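Long-range contact in MAU2 chromatid cohesion factor homolog (Saccharomyces cerevisiae, PDB 4XDN), which pairs with SCC2 in the complex that is required for cohesin to associate with chromosomes, and so takes part in sister chromatid cohesion: residues R601-L612 / T627-I638. Numbering follows the deposited sequence.
Sequences RKVQYVIGIWHL and TNAKLEALVKQI
Tyr-605 lodges as a knob in a hole made by Leu-631, Leu-634, Val-635 and Ile-638 of the facing helix, its side chain and that of Leu-631 crossing at about a right angle. CG stands anti to the backbone N (chi1 176°), which carries the ring to the facing helix. Its CD1 comes 3.7 Å from Leu-631 CD2, while CE1 meets Val-635 CG2 at 3.9 Å. The hydroxyl continues past this hole to a backbone hydrogen bond on the chain of another protein. Leu-631 is the reciprocal knob, among Tyr-605, Gly-608, Ile-609 and Leu-612. Its CD2 rests 3.8 Å from Gly-608 CA, close against the backbone of a residue that has no side chain. Such reciprocal knobs-into-holes packing illustrates how an antiparallel helical hairpin closes, here with short-segment axes 9.8 Å apart at 159° and no direct hydrogen bond between the segments.

Polar groups flank the apolar centre. Lys-630, bent at its second torsion, carries its NZ to a water 2.7 Å away that donates to Gln-604 OE1; the buried amide's NE2 is held by Phe-591 O and a second water. At the 601/638 end, the Arg-601 guanidinium lies across the Gln-637 side chain, which covers one of its faces, the two flat groups turned 40° apart. Toward the turn, buried Thr-627 OG1 approaches the edge of the His-611 ring, 3.4 Å from CD2, but bonds to Asp-623 O, whereas His-611 ND1, also buried, is satisfied by Ser-587 OG.

The pair belongs to helices 601-618 and 621-638, the last two of this largely helical chain; helices 580-593 and 562-575 pack against the 601-612 segment, with Lys-630 also reaching Phe-591 on the former.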
loop_
_atom_site.group_PDB
_atom_site.type_symbol
_atom_site.label_atom_id
_atom_site.label_comp_id
_atom_site.label_asym_id
_atom_site.label_seq_id
_atom_site.Cartn_x
_atom_site.Cartn_y
_atom_site.Cartn_z
ATOM N N ARG A 601 -13.445 -23.570 20.947
ATOM C CA ARG A 601 -14.084 -24.468 21.908
ATOM C C ARG A 601 -15.149 -23.785 22.766
ATOM O O ARG A 601 -16.191 -24.379 23.053
ATOM C CB ARG A 601 -13.026 -25.105 22.809
ATOM C CG ARG A 601 -12.291 -26.257 22.148
ATOM C CD ARG A 601 -11.050 -26.646 22.923
ATOM N NE ARG A 601 -10.423 -27.847 22.380
ATOM C CZ ARG A 601 -9.211 -28.277 22.716
ATOM N NH1 ARG A 601 -8.482 -27.600 23.594
ATOM N NH2 ARG A 601 -8.724 -29.383 22.168
ATOM N N LYS A 602 -14.893 -22.548 23.180
ATOM C CA LYS A 602 -15.850 -21.831 24.014
ATOM C C LYS A 602 -17.043 -21.374 23.180
ATOM O O LYS A 602 -18.174 -21.360 23.663
ATOM C CB LYS A 602 -15.182 -20.643 24.706
ATOM C CG LYS A 602 -14.311 -21.053 25.881
ATOM C CD LYS A 602 -13.584 -19.870 26.494
ATOM C CE LYS A 602 -12.733 -20.304 27.679
ATOM N NZ LYS A 602 -11.980 -19.171 28.278
ATOM N N VAL A 603 -16.788 -21.012 21.927
ATOM C CA VAL A 603 -17.863 -20.696 20.994
ATOM C C VAL A 603 -18.716 -21.943 20.761
ATOM O O VAL A 603 -19.947 -21.885 20.805
ATOM C CB VAL A 603 -17.310 -20.165 19.645
ATOM C CG1 VAL A 603 -18.404 -20.102 18.580
ATOM C CG2 VAL A 603 -16.675 -18.791 19.833
ATOM N N GLN A 604 -18.050 -23.073 20.525
ATOM C CA GLN A 604 -18.735 -24.336 20.263
ATOM C C GLN A 604 -19.577 -24.760 21.461
ATOM O O GLN A 604 -20.660 -25.324 21.304
ATOM C CB GLN A 604 -17.725 -25.436 19.919
ATOM C CG GLN A 604 -18.355 -26.696 19.327
ATOM C CD GLN A 604 -17.326 -27.756 18.970
ATOM O OE1 GLN A 604 -16.307 -27.896 19.641
ATOM N NE2 GLN A 604 -17.586 -28.503 17.902
ATOM N N TYR A 605 -19.070 -24.486 22.659
ATOM C CA TYR A 605 -19.780 -24.817 23.890
ATOM C C TYR A 605 -21.101 -24.050 23.976
ATOM O O TYR A 605 -22.148 -24.636 24.244
ATOM C CB TYR A 605 -18.902 -24.514 25.107
ATOM C CG TYR A 605 -19.591 -24.725 26.437
ATOM C CD1 TYR A 605 -19.748 -25.999 26.967
ATOM C CD2 TYR A 605 -20.079 -23.649 27.167
ATOM C CE1 TYR A 605 -20.372 -26.196 28.183
ATOM C CE2 TYR A 605 -20.704 -23.833 28.382
ATOM C CZ TYR A 605 -20.850 -25.108 28.886
ATOM O OH TYR A 605 -21.473 -25.295 30.099
ATOM N N VAL A 606 -21.047 -22.743 23.741
ATOM C CA VAL A 606 -22.246 -21.912 23.761
ATOM C C VAL A 606 -23.222 -22.377 22.679
ATOM O O VAL A 606 -24.424 -22.486 22.925
ATOM C CB VAL A 606 -21.894 -20.420 23.564
ATOM C CG1 VAL A 606 -23.157 -19.556 23.441
ATOM C CG2 VAL A 606 -21.035 -19.934 24.721
ATOM N N ILE A 607 -22.699 -22.655 21.489
ATOM C CA ILE A 607 -23.505 -23.214 20.409
ATOM C C ILE A 607 -24.083 -24.555 20.845
ATOM O O ILE A 607 -25.209 -24.903 20.493
ATOM C CB ILE A 607 -22.678 -23.415 19.115
ATOM C CG1 ILE A 607 -22.006 -22.099 18.691
ATOM C CG2 ILE A 607 -23.555 -24.006 18.003
ATOM C CD1 ILE A 607 -22.585 -21.438 17.458
ATOM N N GLY A 608 -23.298 -25.305 21.610
ATOM C CA GLY A 608 -23.721 -26.606 22.094
ATOM C C GLY A 608 -24.906 -26.511 23.035
ATOM O O GLY A 608 -25.804 -27.352 22.991
ATOM N N ILE A 609 -24.909 -25.493 23.891
ATOM C CA ILE A 609 -26.026 -25.272 24.804
ATOM C C ILE A 609 -27.299 -25.053 23.996
ATOM O O ILE A 609 -28.350 -25.603 24.314
ATOM C CB ILE A 609 -25.790 -24.058 25.732
ATOM C CG1 ILE A 609 -24.566 -24.296 26.619
ATOM C CG2 ILE A 609 -27.024 -23.795 26.604
ATOM C CD1 ILE A 609 -24.145 -23.088 27.431
ATOM N N TRP A 610 -27.188 -24.243 22.949
ATOM C CA TRP A 610 -28.321 -23.933 22.089
ATOM C C TRP A 610 -28.834 -25.187 21.395
ATOM O O TRP A 610 -30.036 -25.439 21.352
ATOM C CB TRP A 610 -27.923 -22.882 21.053
ATOM C CG TRP A 610 -28.996 -22.571 20.064
ATOM C CD1 TRP A 610 -30.328 -22.418 20.316
ATOM C CD2 TRP A 610 -28.827 -22.382 18.656
ATOM N NE1 TRP A 610 -30.999 -22.141 19.150
ATOM C CE2 TRP A 610 -30.099 -22.112 18.116
ATOM C CE3 TRP A 610 -27.723 -22.413 17.799
ATOM C CZ2 TRP A 610 -30.298 -21.873 16.759
ATOM C CZ3 TRP A 610 -27.923 -22.174 16.453
ATOM C CH2 TRP A 610 -29.201 -21.910 15.946
ATOM N N HIS A 611 -27.913 -25.972 20.853
ATOM C CA HIS A 611 -28.281 -27.184 20.138
ATOM C C HIS A 611 -28.924 -28.208 21.072
ATOM O O HIS A 611 -29.847 -28.917 20.676
ATOM C CB HIS A 611 -27.061 -27.796 19.452
ATOM C CG HIS A 611 -27.398 -28.957 18.570
ATOM N ND1 HIS A 611 -28.163 -28.826 17.432
ATOM C CD2 HIS A 611 -27.091 -30.272 18.671
ATOM C CE1 HIS A 611 -28.309 -30.011 16.865
ATOM N NE2 HIS A 611 -27.668 -30.904 17.597
ATOM N N LEU A 612 -28.439 -28.279 22.310
ATOM C CA LEU A 612 -29.010 -29.187 23.302
ATOM C C LEU A 612 -30.476 -28.858 23.568
ATOM O O LEU A 612 -31.298 -29.762 23.722
ATOM C CB LEU A 612 -28.216 -29.132 24.612
ATOM C CG LEU A 612 -28.777 -29.965 25.773
ATOM C CD1 LEU A 612 -28.835 -31.442 25.416
ATOM C CD2 LEU A 612 -27.954 -29.755 27.035
ATOM N N THR A 627 -25.033 -34.814 22.289
ATOM C CA THR A 627 -24.773 -33.400 22.541
ATOM C C THR A 627 -24.289 -33.176 23.975
ATOM O O THR A 627 -23.353 -32.411 24.204
ATOM C CB THR A 627 -26.023 -32.538 22.280
ATOM O OG1 THR A 627 -26.494 -32.769 20.946
ATOM C CG2 THR A 627 -25.701 -31.052 22.444
ATOM N N ASN A 628 -24.926 -33.837 24.938
ATOM C CA ASN A 628 -24.469 -33.775 26.322
ATOM C C ASN A 628 -23.038 -34.285 26.433
ATOM O O ASN A 628 -22.214 -33.707 27.141
ATOM C CB ASN A 628 -25.385 -34.592 27.241
ATOM C CG ASN A 628 -26.429 -33.741 27.937
ATOM O OD1 ASN A 628 -26.134 -32.653 28.433
ATOM N ND2 ASN A 628 -27.661 -34.237 27.979
ATOM N N ALA A 629 -22.754 -35.374 25.726
ATOM C CA ALA A 629 -21.419 -35.956 25.715
ATOM C C ALA A 629 -20.404 -34.963 25.164
ATOM O O ALA A 629 -19.308 -34.817 25.707
ATOM C CB ALA A 629 -21.406 -37.237 24.895
ATOM N N LYS A 630 -20.773 -34.278 24.089
ATOM C CA LYS A 630 -19.878 -33.312 23.465
ATOM C C LYS A 630 -19.625 -32.136 24.399
ATOM O O LYS A 630 -18.511 -31.616 24.467
ATOM C CB LYS A 630 -20.453 -32.821 22.135
ATOM C CG LYS A 630 -19.569 -31.810 21.407
ATOM C CD LYS A 630 -18.192 -32.377 21.093
ATOM C CE LYS A 630 -17.339 -31.361 20.351
ATOM N NZ LYS A 630 -15.980 -31.876 20.064
ATOM N N LEU A 631 -20.662 -31.723 25.122
ATOM C CA LEU A 631 -20.526 -30.641 26.087
ATOM C C LEU A 631 -19.604 -31.061 27.220
ATOM O O LEU A 631 -18.766 -30.281 27.667
ATOM C CB LEU A 631 -21.891 -30.225 26.638
ATOM C CG LEU A 631 -22.825 -29.505 25.662
ATOM C CD1 LEU A 631 -24.187 -29.285 26.302
ATOM C CD2 LEU A 631 -22.230 -28.179 25.202
ATOM N N GLU A 632 -19.757 -32.300 27.679
ATOM C CA GLU A 632 -18.875 -32.841 28.706
ATOM C C GLU A 632 -17.431 -32.867 28.214
ATOM O O GLU A 632 -16.507 -32.557 28.963
ATOM C CB GLU A 632 -19.322 -34.249 29.119
ATOM C CG GLU A 632 -20.582 -34.262 29.973
ATOM C CD GLU A 632 -21.064 -35.665 30.307
ATOM O OE1 GLU A 632 -20.381 -36.645 29.941
ATOM O OE2 GLU A 632 -22.133 -35.787 30.940
ATOM N N ALA A 633 -17.245 -33.233 26.951
ATOM C CA ALA A 633 -15.911 -33.293 26.366
ATOM C C ALA A 633 -15.298 -31.898 26.287
ATOM O O ALA A 633 -14.104 -31.720 26.523
ATOM C CB ALA A 633 -15.961 -33.930 24.984
ATOM N N LEU A 634 -16.124 -30.908 25.963
ATOM C CA LEU A 634 -15.654 -29.532 25.845
ATOM C C LEU A 634 -15.268 -28.956 27.202
ATOM O O LEU A 634 -14.284 -28.226 27.313
ATOM C CB LEU A 634 -16.721 -28.657 25.191
ATOM C CG LEU A 634 -16.897 -28.846 23.684
ATOM C CD1 LEU A 634 -18.175 -28.165 23.213
ATOM C CD2 LEU A 634 -15.687 -28.307 22.924
ATOM N N VAL A 635 -16.039 -29.288 28.232
ATOM C CA VAL A 635 -15.740 -28.826 29.582
ATOM C C VAL A 635 -14.376 -29.339 30.044
ATOM O O VAL A 635 -13.619 -28.611 30.687
ATOM C CB VAL A 635 -16.831 -29.272 30.588
ATOM C CG1 VAL A 635 -16.383 -29.043 32.034
ATOM C CG2 VAL A 635 -18.126 -28.525 30.323
ATOM N N LYS A 636 -14.057 -30.587 29.713
ATOM C CA LYS A 636 -12.798 -31.183 30.145
ATOM C C LYS A 636 -11.608 -30.508 29.467
ATOM O O LYS A 636 -10.579 -30.272 30.097
ATOM C CB LYS A 636 -12.784 -32.688 29.863
ATOM C CG LYS A 636 -11.487 -33.379 30.270
ATOM C CD LYS A 636 -11.724 -34.785 30.812
ATOM C CE LYS A 636 -12.369 -35.701 29.779
ATOM N NZ LYS A 636 -11.556 -35.814 28.535
ATOM N N GLN A 637 -11.757 -30.194 28.185
ATOM C CA GLN A 637 -10.706 -29.512 27.434
ATOM C C GLN A 637 -10.496 -28.085 27.930
ATOM O O GLN A 637 -9.366 -27.665 28.184
ATOM C CB GLN A 637 -11.046 -29.489 25.942
ATOM C CG GLN A 637 -11.121 -30.858 25.293
ATOM C CD GLN A 637 -11.692 -30.803 23.889
ATOM O OE1 GLN A 637 -12.777 -30.267 23.668
ATOM N NE2 GLN A 637 -10.958 -31.351 22.930
ATOM N N ILE A 638 -11.595 -27.350 28.064
ATOM C CA ILE A 638 -11.557 -25.941 28.444
ATOM C C ILE A 638 -10.981 -25.730 29.843
ATOM O O ILE A 638 -10.161 -24.837 30.052
ATOM C CB ILE A 638 -12.972 -25.322 28.378
ATOM C CG1 ILE A 638 -13.459 -25.287 26.928
ATOM C CG2 ILE A 638 -12.985 -23.909 28.957
ATOM C CD1 ILE A 638 -14.951 -25.042 26.779
HETATM O O HOH W 1 -16.273 -30.758 16.911
HETATM O O HOH W 2 -14.760 -30.248 18.249
#